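Local coordinates for protein probable transcriptional regulator (Pseudomonas aeruginosa, PDB 2ESN) that probably regulates transcription as a LysR-type factor, joining a helix-turn-helix DNA-binding domain to a substrate-binding domain of the periplasmic-binding-protein class, at residues C[105-110]-C[153-158]; C[170-175]-C[279-284]; C[175-180]-C[252-257]; C[214-219]-C[273-278]. One frame throughout, in Å; residues are numbered along the deposited sequence.

Interaction 1: C[105-110]-C[153-158]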
loop_
_atom_site.group_PDB
_atom_site.type_symbol
_atom_site.label_atom_id
_atom_site.label_comp_id
_atom_site.label_asym_id
_atom_site.label_seq_id
_atom_site.Cartn_x
_atom_site.Cartn_y
_atom_site.Cartn_z
ATOM N N PHE C 105 8.418 19.274 -0.618
ATOM C CA PHE C 105 8.662 19.238 -2.046
ATOM C C PHE C 105 9.184 17.849 -2.404
ATOM O O PHE C 105 9.914 17.254 -1.631
ATOM C CB PHE C 105 9.765 20.253 -2.479
ATOM C CG PHE C 105 9.363 21.703 -2.442
ATOM C CD1 PHE C 105 9.221 22.403 -3.614
ATOM C CD2 PHE C 105 9.237 22.384 -1.236
ATOM C CE1 PHE C 105 8.894 23.791 -3.613
ATOM C CE2 PHE C 105 8.966 23.798 -1.211
ATOM C CZ PHE C 105 8.766 24.471 -2.419
ATOM N N ALA C 106 8.792 17.375 -3.587
ATOM C CA ALA C 106 9.260 16.147 -4.201
ATOM C C ALA C 106 10.322 16.662 -5.078
ATOM O O ALA C 106 10.139 17.664 -5.765
ATOM C CB ALA C 106 8.190 15.547 -5.084
ATOM N N ALA C 107 11.468 16.005 -5.066
ATOM C CA ALA C 107 12.655 16.698 -5.653
ATOM C C ALA C 107 13.681 15.695 -6.054
ATOM O O ALA C 107 13.529 14.490 -5.723
ATOM C CB ALA C 107 13.254 17.654 -4.625
ATOM N N THR C 108 14.708 16.177 -6.768
ATOM C CA THR C 108 15.886 15.350 -6.981
ATOM C C THR C 108 17.129 16.031 -6.334
ATOM O O THR C 108 17.008 17.143 -5.846
ATOM C CB THR C 108 16.133 15.142 -8.475
ATOM O OG1 THR C 108 16.304 16.408 -9.099
ATOM C CG2 THR C 108 14.958 14.390 -9.113
ATOM N N ASP C 109 18.305 15.390 -6.362
ATOM C CA ASP C 109 19.491 16.103 -5.939
ATOM C C ASP C 109 19.702 17.336 -6.836
ATOM O O ASP C 109 20.032 18.383 -6.349
ATOM C CB ASP C 109 20.720 15.183 -5.844
ATOM C CG ASP C 109 21.486 15.097 -7.140
ATOM O OD1 ASP C 109 20.819 14.946 -8.193
ATOM O OD2 ASP C 109 22.725 15.242 -7.090
ATOM N N TYR C 110 19.451 17.247 -8.129
ATOM C CA TYR C 110 19.678 18.421 -8.968
ATOM C C TYR C 110 18.769 19.589 -8.628
ATOM O O TYR C 110 19.224 20.700 -8.534
ATOM C CB TYR C 110 19.655 18.118 -10.480
ATOM C CG TYR C 110 19.831 19.381 -11.251
ATOM C CD1 TYR C 110 20.935 20.156 -11.056
ATOM C CD2 TYR C 110 18.884 19.809 -12.171
ATOM C CE1 TYR C 110 21.141 21.353 -11.728
ATOM C CE2 TYR C 110 19.082 21.009 -12.864
ATOM C CZ TYR C 110 20.204 21.785 -12.597
ATOM O OH TYR C 110 20.422 23.026 -13.202
ATOM N N PHE C 153 4.373 20.474 -3.329
ATOM C CA PHE C 153 4.907 20.794 -4.642
ATOM C C PHE C 153 5.862 19.712 -5.167
ATOM O O PHE C 153 6.413 18.955 -4.406
ATOM C CB PHE C 153 5.748 22.086 -4.576
ATOM C CG PHE C 153 4.989 23.319 -4.213
ATOM C CD1 PHE C 153 5.059 23.819 -2.920
ATOM C CD2 PHE C 153 4.262 24.005 -5.163
ATOM C CE1 PHE C 153 4.386 25.001 -2.568
ATOM C CE2 PHE C 153 3.527 25.162 -4.817
ATOM C CZ PHE C 153 3.610 25.681 -3.541
ATOM N N ALA C 154 6.109 19.720 -6.468
ATOM C CA ALA C 154 7.085 18.820 -7.055
ATOM C C ALA C 154 7.950 19.635 -7.967
ATOM O O ALA C 154 7.512 20.660 -8.487
ATOM C CB ALA C 154 6.398 17.671 -7.797
ATOM N N LEU C 155 9.198 19.208 -8.140
ATOM C CA LEU C 155 10.147 19.946 -8.984
ATOM C C LEU C 155 10.630 19.046 -10.116
ATOM O O LEU C 155 10.766 17.842 -9.924
ATOM C CB LEU C 155 11.386 20.359 -8.150
ATOM C CG LEU C 155 11.168 21.154 -6.856
ATOM C CD1 LEU C 155 12.508 21.465 -6.134
ATOM C CD2 LEU C 155 10.453 22.484 -7.191
ATOM N N GLY C 156 10.905 19.634 -11.281
ATOM C CA GLY C 156 11.493 18.886 -12.407
ATOM C C GLY C 156 11.390 19.727 -13.666
ATOM O O GLY C 156 11.148 20.914 -13.590
ATOM N N TYR C 157 11.561 19.117 -14.826
ATOM C CA TYR C 157 11.316 19.772 -16.105
ATOM C C TYR C 157 10.442 18.892 -17.037
ATOM O O TYR C 157 10.308 17.674 -16.805
ATOM C CB TYR C 157 12.629 20.286 -16.747
ATOM C CG TYR C 157 13.657 19.276 -17.323
ATOM C CD1 TYR C 157 14.809 18.907 -16.580
ATOM C CD2 TYR C 157 13.524 18.786 -18.651
ATOM C CE1 TYR C 157 15.796 18.034 -17.114
ATOM C CE2 TYR C 157 14.509 17.923 -19.224
ATOM C CZ TYR C 157 15.636 17.533 -18.444
ATOM O OH TYR C 157 16.574 16.657 -18.998
ATOM N N ASP C 158 9.814 19.510 -18.044
ATOM C CA ASP C 158 8.951 18.739 -18.980
ATOM C C ASP C 158 9.831 18.256 -20.078
ATOM O O ASP C 158 10.552 19.043 -20.677
ATOM C CB ASP C 158 7.801 19.557 -19.637
ATOM C CG ASP C 158 6.841 20.225 -18.619
ATOM O OD1 ASP C 158 6.491 19.625 -17.567
ATOM O OD2 ASP C 158 6.430 21.369 -18.921
#
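The rings of F105 and F153 lie side by side on one face of the sheet, their planes 26° apart but slid so far that they barely overlap, with centroids 5.2 Å from each other. F153 CD1 stands over the rim of one F105 face, and the tighter touch is made by the stem of F153, whose CB comes within 3.6 Å of F105 CD1. In both residues CG sits opposite the carbonyl carbon (chi1 -72° in F105 and -64° in F153), which sends the two rings off the strands in the same direction. L155 meets F105 differently: its CD2 methyl reaches the ring edge, 3.8 Å from F105 CD1. On the reverse face the two alanines meet through their methyls, A106 CB to A154 CB at 3.9 Å.

Beneath these side chains runs parallel pairing of the kind found in the alpha/beta domains of periplasmic binding proteins. A106 uses both of its backbone polar atoms on the residues flanking A154, giving its N to F153 O (3.0 Å) and receiving L155 N at its own O (3.0 Å). Strand 102-107 is thus an inner strand, since R133 and V135 of strand 131-136 bond it along its other edge.

Farther out, M297 of helix 293-303 packs on both phenylalanines and H294 stacks on F153, while L282 of strand 278-285 touches F105, F153 and L155. T108 takes the N-cap position of helix 109-126, and the D109 carboxylate accepts the backbone N-H groups of V236 and L237 at the start of helix 236-244.

Interaction 2: C[170-175]-C[279-284]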
loop_
_atom_site.group_PDB
_atom_site.type_symbol
_atom_site.label_atom_id
_atom_site.label_comp_id
_atom_site.label_asym_id
_atom_site.label_seq_id
_atom_site.Cartn_x
_atom_site.Cartn_y
_atom_site.Cartn_z
ATOM N N ALA C 170 1.789 24.081 -13.442
ATOM C CA ALA C 170 3.241 24.200 -13.414
ATOM C C ALA C 170 3.650 25.675 -13.570
ATOM O O ALA C 170 2.969 26.454 -14.256
ATOM C CB ALA C 170 3.838 23.387 -14.526
ATOM N N HIS C 171 4.743 26.059 -12.908
ATOM C CA HIS C 171 5.289 27.390 -13.070
ATOM C C HIS C 171 6.779 27.294 -13.284
ATOM O O HIS C 171 7.501 26.664 -12.480
ATOM C CB HIS C 171 4.958 28.269 -11.852
ATOM C CG HIS C 171 3.518 28.689 -11.789
ATOM N ND1 HIS C 171 2.557 27.964 -11.104
ATOM C CD2 HIS C 171 2.876 29.758 -12.329
ATOM C CE1 HIS C 171 1.389 28.576 -11.218
ATOM N NE2 HIS C 171 1.556 29.667 -11.954
ATOM N N ASP C 172 7.257 27.947 -14.335
ATOM C CA ASP C 172 8.680 27.897 -14.671
ATOM C C ASP C 172 9.530 28.719 -13.734
ATOM O O ASP C 172 9.143 29.848 -13.367
ATOM C CB ASP C 172 8.865 28.327 -16.109
ATOM C CG ASP C 172 8.098 27.442 -17.054
ATOM O OD1 ASP C 172 7.854 26.251 -16.730
ATOM O OD2 ASP C 172 7.720 27.949 -18.119
ATOM N N TRP C 173 10.665 28.161 -13.315
ATOM C CA TRP C 173 11.603 28.956 -12.473
ATOM C C TRP C 173 13.092 29.099 -12.887
ATOM O O TRP C 173 13.823 29.938 -12.324
ATOM C CB TRP C 173 11.436 28.608 -10.987
ATOM C CG TRP C 173 11.673 27.169 -10.658
ATOM C CD1 TRP C 173 10.775 26.161 -10.793
ATOM C CD2 TRP C 173 12.895 26.569 -10.139
ATOM N NE1 TRP C 173 11.358 24.972 -10.404
ATOM C CE2 TRP C 173 12.643 25.202 -9.970
ATOM C CE3 TRP C 173 14.175 27.069 -9.816
ATOM C CZ2 TRP C 173 13.634 24.284 -9.468
ATOM C CZ3 TRP C 173 15.153 26.186 -9.323
ATOM C CH2 TRP C 173 14.878 24.796 -9.165
ATOM N N PHE C 174 13.532 28.309 -13.861
ATOM C CA PHE C 174 14.926 28.340 -14.306
ATOM C C PHE C 174 15.085 27.717 -15.682
ATOM O O PHE C 174 14.780 26.521 -15.865
ATOM C CB PHE C 174 15.796 27.540 -13.333
ATOM C CG PHE C 174 17.281 27.650 -13.604
ATOM C CD1 PHE C 174 17.896 28.900 -13.743
ATOM C CD2 PHE C 174 18.065 26.509 -13.691
ATOM C CE1 PHE C 174 19.293 29.002 -13.990
ATOM C CE2 PHE C 174 19.433 26.593 -13.908
ATOM C CZ PHE C 174 20.069 27.848 -14.066
ATOM N N ALA C 175 15.550 28.508 -16.641
ATOM C CA ALA C 175 15.948 27.956 -17.967
ATOM C C ALA C 175 17.471 27.696 -17.974
ATOM O O ALA C 175 18.218 28.534 -17.540
ATOM C CB ALA C 175 15.536 28.949 -19.137
ATOM N N VAL C 279 13.723 23.702 -18.933
ATOM C CA VAL C 279 13.138 24.703 -18.081
ATOM C C VAL C 279 12.667 23.955 -16.863
ATOM O O VAL C 279 11.847 23.027 -17.012
ATOM C CB VAL C 279 11.957 25.451 -18.795
ATOM C CG1 VAL C 279 11.332 26.473 -17.867
ATOM C CG2 VAL C 279 12.486 26.157 -20.032
ATOM N N LEU C 280 13.223 24.300 -15.691
ATOM C CA LEU C 280 12.848 23.620 -14.431
ATOM C C LEU C 280 11.536 24.233 -13.951
ATOM O O LEU C 280 11.315 25.418 -14.126
ATOM C CB LEU C 280 13.911 23.785 -13.330
ATOM C CG LEU C 280 15.280 23.112 -13.526
ATOM C CD1 LEU C 280 16.072 23.236 -12.234
ATOM C CD2 LEU C 280 15.138 21.629 -13.887
ATOM N N ARG C 281 10.673 23.434 -13.364
ATOM C CA ARG C 281 9.383 23.958 -12.988
ATOM C C ARG C 281 8.884 23.477 -11.669
ATOM O O ARG C 281 9.389 22.538 -11.061
ATOM C CB ARG C 281 8.319 23.782 -14.099
ATOM C CG ARG C 281 8.427 22.526 -14.855
ATOM C CD ARG C 281 8.110 22.766 -16.311
ATOM N NE ARG C 281 6.788 23.323 -16.474
ATOM C CZ ARG C 281 6.291 23.761 -17.625
ATOM N NH1 ARG C 281 7.042 23.706 -18.737
ATOM N NH2 ARG C 281 5.047 24.239 -17.664
ATOM N N LEU C 282 7.905 24.224 -11.199
ATOM C CA LEU C 282 7.319 23.972 -9.913
ATOM C C LEU C 282 5.926 23.471 -10.252
ATOM O O LEU C 282 5.140 24.189 -10.850
ATOM C CB LEU C 282 7.291 25.294 -9.140
ATOM C CG LEU C 282 6.585 25.246 -7.798
ATOM C CD1 LEU C 282 7.442 24.404 -6.834
ATOM C CD2 LEU C 282 6.254 26.685 -7.242
ATOM N N TYR C 283 5.640 22.231 -9.888
ATOM C CA TYR C 283 4.331 21.655 -10.090
ATOM C C TYR C 283 3.485 21.610 -8.809
ATOM O O TYR C 283 3.996 21.327 -7.715
ATOM C CB TYR C 283 4.437 20.240 -10.606
ATOM C CG TYR C 283 5.309 20.046 -11.811
ATOM C CD1 TYR C 283 6.661 19.695 -11.655
ATOM C CD2 TYR C 283 4.781 20.118 -13.111
ATOM C CE1 TYR C 283 7.473 19.471 -12.726
ATOM C CE2 TYR C 283 5.607 19.891 -14.220
ATOM C CZ TYR C 283 6.959 19.562 -14.012
ATOM O OH TYR C 283 7.816 19.334 -15.082
ATOM N N SER C 284 2.189 21.896 -8.986
ATOM C CA SER C 284 1.200 21.733 -7.949
ATOM C C SER C 284 -0.161 21.337 -8.529
ATOM O O SER C 284 -0.438 21.524 -9.731
ATOM C CB SER C 284 1.032 23.006 -7.130
ATOM O OG SER C 284 0.714 24.046 -8.011
HETATM O O HOH W 1 2.925 25.702 -9.331
#
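W173 turns its indole onto the neighbouring strand through a chi1 of 59°, with CG held between its own backbone N and carbonyl carbon, and R281 brings its guanidinium to D172 by a chain bent at chi2 and chi3. The indole covers L280: L280 CB stands over the six-membered ring in a CH-pi contact, 4.1 Å from its centroid, and L280 CD1 reaches W173 CH2 at 3.6 Å. The edge of the same indole faces the backbone between R281 and L282.

On the sheet face that carries A170, D172 and R281, D172 OD1 lies over the centre of the R281 guanidinium, 3.1 Å from R281 NE. No N-H points at it there, so the attraction is one of charge; the carboxylate plane stands at 87° to the guanidinium. The arginine's stronger carboxylate partner is D158, outside these strands. Along the guanidinium edge lies the A170 methyl.

Paired bonds between H171 and L282 set the antiparallel register, which slips by one residue at W173. There W173 N donates to L280 O at 2.9 Å, and L280 N to F174 O at 2.7 Å. A water bound to H171 ND1 and S284 OG also donates to L282 O.

The slip at W173 is a beta bulge between two antiparallel strands; the indole it places among A114, L115 and L301 lies in the helix-covered core. Strand 168-183 running on from this sheet is consistent with the strand crossovers that join the two lobes of LysR effector domains.

Interaction 3: C[175-180]-C[252-257]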
loop_
_atom_site.group_PDB
_atom_site.type_symbol
_atom_site.label_atom_id
_atom_site.label_comp_id
_atom_site.label_asym_id
_atom_site.label_seq_id
_atom_site.Cartn_x
_atom_site.Cartn_y
_atom_site.Cartn_z
ATOM N N ALA C 175 15.550 28.508 -16.641
ATOM C CA ALA C 175 15.948 27.956 -17.967
ATOM C C ALA C 175 17.471 27.696 -17.974
ATOM O O ALA C 175 18.218 28.534 -17.540
ATOM C CB ALA C 175 15.536 28.949 -19.137
ATOM N N ASP C 176 17.908 26.535 -18.416
ATOM C CA ASP C 176 19.352 26.221 -18.528
ATOM C C ASP C 176 19.565 25.268 -19.733
ATOM O O ASP C 176 18.608 24.874 -20.405
ATOM C CB ASP C 176 19.846 25.561 -17.209
ATOM C CG ASP C 176 21.394 25.478 -17.054
ATOM O OD1 ASP C 176 22.191 26.372 -17.463
ATOM O OD2 ASP C 176 21.787 24.514 -16.388
ATOM N N ARG C 177 20.810 24.889 -19.987
ATOM C CA ARG C 177 21.102 23.890 -21.004
ATOM C C ARG C 177 21.993 22.758 -20.463
ATOM O O ARG C 177 22.588 22.870 -19.360
ATOM C CB ARG C 177 21.753 24.584 -22.201
ATOM C CG ARG C 177 22.995 25.431 -21.843
ATOM C CD ARG C 177 23.506 26.175 -23.088
ATOM N NE ARG C 177 24.956 26.446 -22.998
ATOM C CZ ARG C 177 25.506 27.534 -22.443
ATOM N NH1 ARG C 177 24.758 28.504 -21.893
ATOM N NH2 ARG C 177 26.831 27.639 -22.412
ATOM N N TYR C 178 22.033 21.665 -21.214
ATOM C CA TYR C 178 22.963 20.557 -20.974
ATOM C C TYR C 178 24.311 20.789 -21.654
ATOM O O TYR C 178 24.375 21.427 -22.711
ATOM C CB TYR C 178 22.410 19.250 -21.499
ATOM C CG TYR C 178 21.447 18.585 -20.549
ATOM C CD1 TYR C 178 20.187 19.134 -20.324
ATOM C CD2 TYR C 178 21.791 17.406 -19.868
ATOM C CE1 TYR C 178 19.293 18.547 -19.400
ATOM C CE2 TYR C 178 20.905 16.778 -18.989
ATOM C CZ TYR C 178 19.658 17.362 -18.755
ATOM O OH TYR C 178 18.769 16.794 -17.866
ATOM N N VAL C 179 25.381 20.286 -21.015
ATOM C CA VAL C 179 26.685 20.291 -21.589
ATOM C C VAL C 179 27.287 18.897 -21.357
ATOM O O VAL C 179 26.724 18.134 -20.621
ATOM C CB VAL C 179 27.591 21.405 -20.987
ATOM C CG1 VAL C 179 27.095 22.783 -21.381
ATOM C CG2 VAL C 179 27.761 21.269 -19.424
ATOM N N VAL C 180 28.387 18.591 -22.052
ATOM C CA VAL C 180 29.160 17.352 -21.968
ATOM C C VAL C 180 30.339 17.729 -21.087
ATOM O O VAL C 180 31.000 18.747 -21.313
ATOM C CB VAL C 180 29.638 16.864 -23.361
ATOM C CG1 VAL C 180 30.552 15.622 -23.237
ATOM C CG2 VAL C 180 28.407 16.489 -24.208
ATOM N N ALA C 252 25.085 16.766 -18.732
ATOM C CA ALA C 252 24.549 17.216 -17.441
ATOM C C ALA C 252 24.106 18.657 -17.572
ATOM O O ALA C 252 24.649 19.384 -18.380
ATOM C CB ALA C 252 25.661 17.217 -16.357
ATOM N N PRO C 253 23.188 19.084 -16.699
ATOM C CA PRO C 253 22.901 20.477 -16.572
ATOM C C PRO C 253 24.139 21.321 -16.330
ATOM O O PRO C 253 24.947 21.039 -15.402
ATOM C CB PRO C 253 21.950 20.548 -15.364
ATOM C CG PRO C 253 21.324 19.106 -15.279
ATOM C CD PRO C 253 22.410 18.219 -15.777
ATOM N N ARG C 254 24.244 22.381 -17.131
ATOM C CA ARG C 254 25.341 23.349 -17.044
ATOM C C ARG C 254 25.462 24.069 -15.679
ATOM O O ARG C 254 26.558 24.224 -15.105
ATOM C CB ARG C 254 25.293 24.318 -18.228
ATOM C CG ARG C 254 26.542 25.256 -18.306
ATOM C CD ARG C 254 26.312 26.327 -19.380
ATOM N NE ARG C 254 27.458 27.254 -19.553
ATOM C CZ ARG C 254 27.628 28.466 -18.960
ATOM N NH1 ARG C 254 28.705 29.194 -19.221
ATOM N NH2 ARG C 254 26.769 28.968 -18.071
ATOM N N HIS C 255 24.331 24.440 -15.098
ATOM C CA HIS C 255 24.359 25.092 -13.813
ATOM C C HIS C 255 25.084 24.215 -12.816
ATOM O O HIS C 255 25.851 24.725 -12.037
ATOM C CB HIS C 255 22.906 25.313 -13.323
ATOM C CG HIS C 255 22.792 26.166 -12.078
ATOM N ND1 HIS C 255 23.258 27.468 -12.013
ATOM C CD2 HIS C 255 22.212 25.916 -10.879
ATOM C CE1 HIS C 255 22.982 27.970 -10.824
ATOM N NE2 HIS C 255 22.362 27.041 -10.112
ATOM N N ALA C 256 24.836 22.888 -12.819
ATOM C CA ALA C 256 25.525 21.991 -11.861
ATOM C C ALA C 256 27.020 21.717 -12.208
ATOM O O ALA C 256 27.928 21.703 -11.331
ATOM C CB ALA C 256 24.728 20.674 -11.678
ATOM N N ALA C 257 27.278 21.473 -13.484
ATOM C CA ALA C 257 28.613 21.175 -13.928
ATOM C C ALA C 257 29.523 22.388 -13.656
ATOM O O ALA C 257 30.671 22.226 -13.187
ATOM C CB ALA C 257 28.596 20.821 -15.472
HETATM O O HOH W 2 24.430 27.403 -16.584
#
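R177 and R254 extend side by side in the same direction, their guanidinium planes only 28° apart and their centres 4.2 Å from each other. The overlap is offset, for it is the CD methylene of R254 that sits above the centre of the R177 guanidinium, and R254 NE comes within 3.0 Å of R177 NH2 although both are donors.

D176 meets the same helix start from across. With CG opposite its backbone N (chi1 -166°), the carboxylate reaches over the first turn of helix 254-264, and OD2 takes H255 N on its syn lone pair at 2.9 Å. Its plane stands at 68° to the R254 guanidinium, and a water joins the two groups, donating to D176 OD1 and accepting from R254 NH2. R254 N, meanwhile, donates almost straight to R177 O at 2.8 Å.

Beside this, the Y178 ring lies over the N of P253, the N-cap residue, with its CE2 3.8 Å from P253 CD. V179 and A252 exchange two backbone bonds, joining strand 168-183 antiparallel to strand 249-253, and V179 CG1 packs on R254 CB.

The hydroxyl of Y278 also lies against D176 OD2, too close to be trusted in detail. A carboxylate set against a helix N-terminus, holding the H255 amide and linked through water to R254, would probably favour its charged form, and that negative charge may in part offset the two close arginines.

Interaction 4: C[214-219]-C[273-278]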
loop_
_atom_site.group_PDB
_atom_site.type_symbol
_atom_site.label_atom_id
_atom_site.label_comp_id
_atom_site.label_asym_id
_atom_site.label_seq_id
_atom_site.Cartn_x
_atom_site.Cartn_y
_atom_site.Cartn_z
ATOM N N GLY C 214 18.555 7.322 -19.871
ATOM C CA GLY C 214 18.719 8.780 -19.542
ATOM C C GLY C 214 17.875 9.639 -20.492
ATOM O O GLY C 214 17.400 9.129 -21.537
ATOM N N VAL C 215 17.620 10.907 -20.148
ATOM C CA VAL C 215 16.807 11.796 -21.041
ATOM C C VAL C 215 17.581 11.998 -22.360
ATOM O O VAL C 215 17.012 12.115 -23.440
ATOM C CB VAL C 215 16.503 13.176 -20.387
ATOM C CG1 VAL C 215 17.850 13.823 -19.855
ATOM C CG2 VAL C 215 15.770 14.108 -21.392
ATOM N N ILE C 216 18.901 11.996 -22.261
ATOM C CA ILE C 216 19.730 12.063 -23.476
ATOM C C ILE C 216 19.623 10.809 -24.355
ATOM O O ILE C 216 19.800 10.881 -25.565
ATOM C CB ILE C 216 21.200 12.372 -23.094
ATOM C CG1 ILE C 216 21.243 13.592 -22.174
ATOM C CG2 ILE C 216 22.094 12.515 -24.356
ATOM C CD1 ILE C 216 20.814 14.931 -22.839
ATOM N N ASP C 217 19.400 9.646 -23.741
ATOM C CA ASP C 217 19.315 8.390 -24.495
ATOM C C ASP C 217 18.066 8.393 -25.347
ATOM O O ASP C 217 18.106 8.026 -26.513
ATOM C CB ASP C 217 19.278 7.179 -23.561
ATOM C CG ASP C 217 20.576 6.962 -22.846
ATOM O OD1 ASP C 217 20.547 6.917 -21.596
ATOM O OD2 ASP C 217 21.645 6.890 -23.517
ATOM N N ARG C 218 16.959 8.753 -24.715
ATOM C CA ARG C 218 15.691 9.047 -25.388
ATOM C C ARG C 218 15.964 9.977 -26.579
ATOM O O ARG C 218 15.750 9.573 -27.725
ATOM C CB ARG C 218 14.712 9.670 -24.379
ATOM C CG ARG C 218 13.583 8.720 -23.855
ATOM C CD ARG C 218 12.949 9.190 -22.497
ATOM N NE ARG C 218 13.643 8.476 -21.442
ATOM C CZ ARG C 218 14.213 8.977 -20.337
ATOM N NH1 ARG C 218 14.111 10.264 -19.987
ATOM N NH2 ARG C 218 14.834 8.119 -19.533
ATOM N N LEU C 219 16.472 11.189 -26.308
ATOM C CA LEU C 219 16.887 12.133 -27.358
ATOM C C LEU C 219 17.784 11.571 -28.475
ATOM O O LEU C 219 17.572 11.888 -29.656
ATOM C CB LEU C 219 17.545 13.399 -26.740
ATOM C CG LEU C 219 18.084 14.601 -27.557
ATOM C CD1 LEU C 219 18.807 15.577 -26.687
ATOM C CD2 LEU C 219 19.102 14.188 -28.548
ATOM N N PHE C 273 25.577 17.460 -30.577
ATOM C CA PHE C 273 24.269 17.201 -31.180
ATOM C C PHE C 273 23.306 18.184 -30.523
ATOM O O PHE C 273 23.663 18.878 -29.549
ATOM C CB PHE C 273 23.826 15.733 -30.971
ATOM C CG PHE C 273 23.995 15.234 -29.576
ATOM C CD1 PHE C 273 22.923 15.234 -28.678
ATOM C CD2 PHE C 273 25.210 14.720 -29.144
ATOM C CE1 PHE C 273 23.080 14.769 -27.357
ATOM C CE2 PHE C 273 25.375 14.243 -27.808
ATOM C CZ PHE C 273 24.323 14.287 -26.919
ATOM N N ASP C 274 22.090 18.262 -31.050
ATOM C CA ASP C 274 21.129 19.274 -30.600
ATOM C C ASP C 274 20.432 18.754 -29.361
ATOM O O ASP C 274 19.885 17.660 -29.399
ATOM C CB ASP C 274 20.046 19.559 -31.687
ATOM C CG ASP C 274 20.635 20.115 -32.995
ATOM O OD1 ASP C 274 21.692 20.808 -32.937
ATOM O OD2 ASP C 274 20.023 19.853 -34.083
ATOM N N ILE C 275 20.416 19.554 -28.295
ATOM C CA ILE C 275 19.587 19.250 -27.111
ATOM C C ILE C 275 18.771 20.469 -26.790
ATOM O O ILE C 275 19.328 21.532 -26.627
ATOM C CB ILE C 275 20.457 18.921 -25.848
ATOM C CG1 ILE C 275 21.555 17.888 -26.170
ATOM C CG2 ILE C 275 19.566 18.395 -24.724
ATOM C CD1 ILE C 275 22.764 17.831 -25.076
ATOM N N PRO C 276 17.424 20.353 -26.743
ATOM C CA PRO C 276 16.648 21.498 -26.211
ATOM C C PRO C 276 17.099 21.990 -24.815
ATOM O O PRO C 276 17.476 21.168 -23.971
ATOM C CB PRO C 276 15.207 20.965 -26.120
ATOM C CG PRO C 276 15.178 19.575 -26.765
ATOM C CD PRO C 276 16.571 19.250 -27.256
ATOM N N PRO C 277 17.033 23.318 -24.582
ATOM C CA PRO C 277 17.226 23.925 -23.296
ATOM C C PRO C 277 16.190 23.260 -22.447
ATOM O O PRO C 277 15.185 22.776 -22.970
ATOM C CB PRO C 277 16.836 25.402 -23.516
ATOM C CG PRO C 277 17.143 25.635 -25.011
ATOM C CD PRO C 277 16.690 24.316 -25.623
ATOM N N TYR C 278 16.456 23.154 -21.160
ATOM C CA TYR C 278 15.438 22.682 -20.242
ATOM C C TYR C 278 14.931 23.861 -19.436
ATOM O O TYR C 278 15.601 24.921 -19.294
ATOM C CB TYR C 278 15.966 21.543 -19.354
ATOM C CG TYR C 278 17.035 21.961 -18.372
ATOM C CD1 TYR C 278 18.397 21.923 -18.720
ATOM C CD2 TYR C 278 16.692 22.394 -17.082
ATOM C CE1 TYR C 278 19.395 22.296 -17.782
ATOM C CE2 TYR C 278 17.668 22.769 -16.145
ATOM C CZ TYR C 278 19.028 22.743 -16.498
ATOM O OH TYR C 278 19.982 23.137 -15.564
#
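The F273 ring is approached at a slant, by I216 CG2 at 3.8 Å from F273 CZ and by L219 CD2 at 4.0 Å from F273 CD1, while Y198 of helix 195-199 meets it edge-to-face. In the LysR substrate-binding domain, whose fold is of the periplasmic-binding-protein class, this contact lays the loop between strands 266-269 and 278-285 against the first turns of helix 215-221.

No hydrogen bond crosses it; hydrocarbon does the work. L219 is the main projection, and its trans chi1 of -179° carries CD1 and CD2 to I275 and F273. Its CD1 meets I275 CG2 at 3.5 Å and also lies near the D274 carbonyl oxygen, and CD2 is the branch that goes to the phenylalanine. The I216 side chain runs roughly at a right angle to that of I275, touching it through CD1. Y178 and T251 touch both isoleucines.

Away from the loop the helix meets a second subunit, where D217 packs on T29 and R218 on R63 of that chain. R218 NH1 forms a salt bridge with E159, and the G214 carbonyl oxygen lies over the centre of one face of its guanidinium. At the helix start D217 OD1 accepts the N-cap amide, G214 N, on its anti lone pair at 2.7 Å.

In the fold
The series illustrates how contact chemistry follows place in the fold rather than burial alone, for apolar side chains dominate at both extremes. Interaction 1 is wholly buried, alanines, a leucine and aromatic rings between parallel strands; interactions 2 and 3 are partly buried antiparallel pairings on the one long strand 168-183, sharing A175; interaction 4 is a surface contact of aliphatic side chains and one phenylalanine ring, without hydrogen bonds across it. Interactions 1 and 2 meet where strands 153-157 and 278-285 are neighbours, with D158 bridging to R281. Interactions 3 and 4 join at Y278, beside D176 and Y178. Polar side-chain contacts gather in the antiparallel pairings: a carboxylate on a guanidinium in interaction 2, and at a helix start in interaction 3.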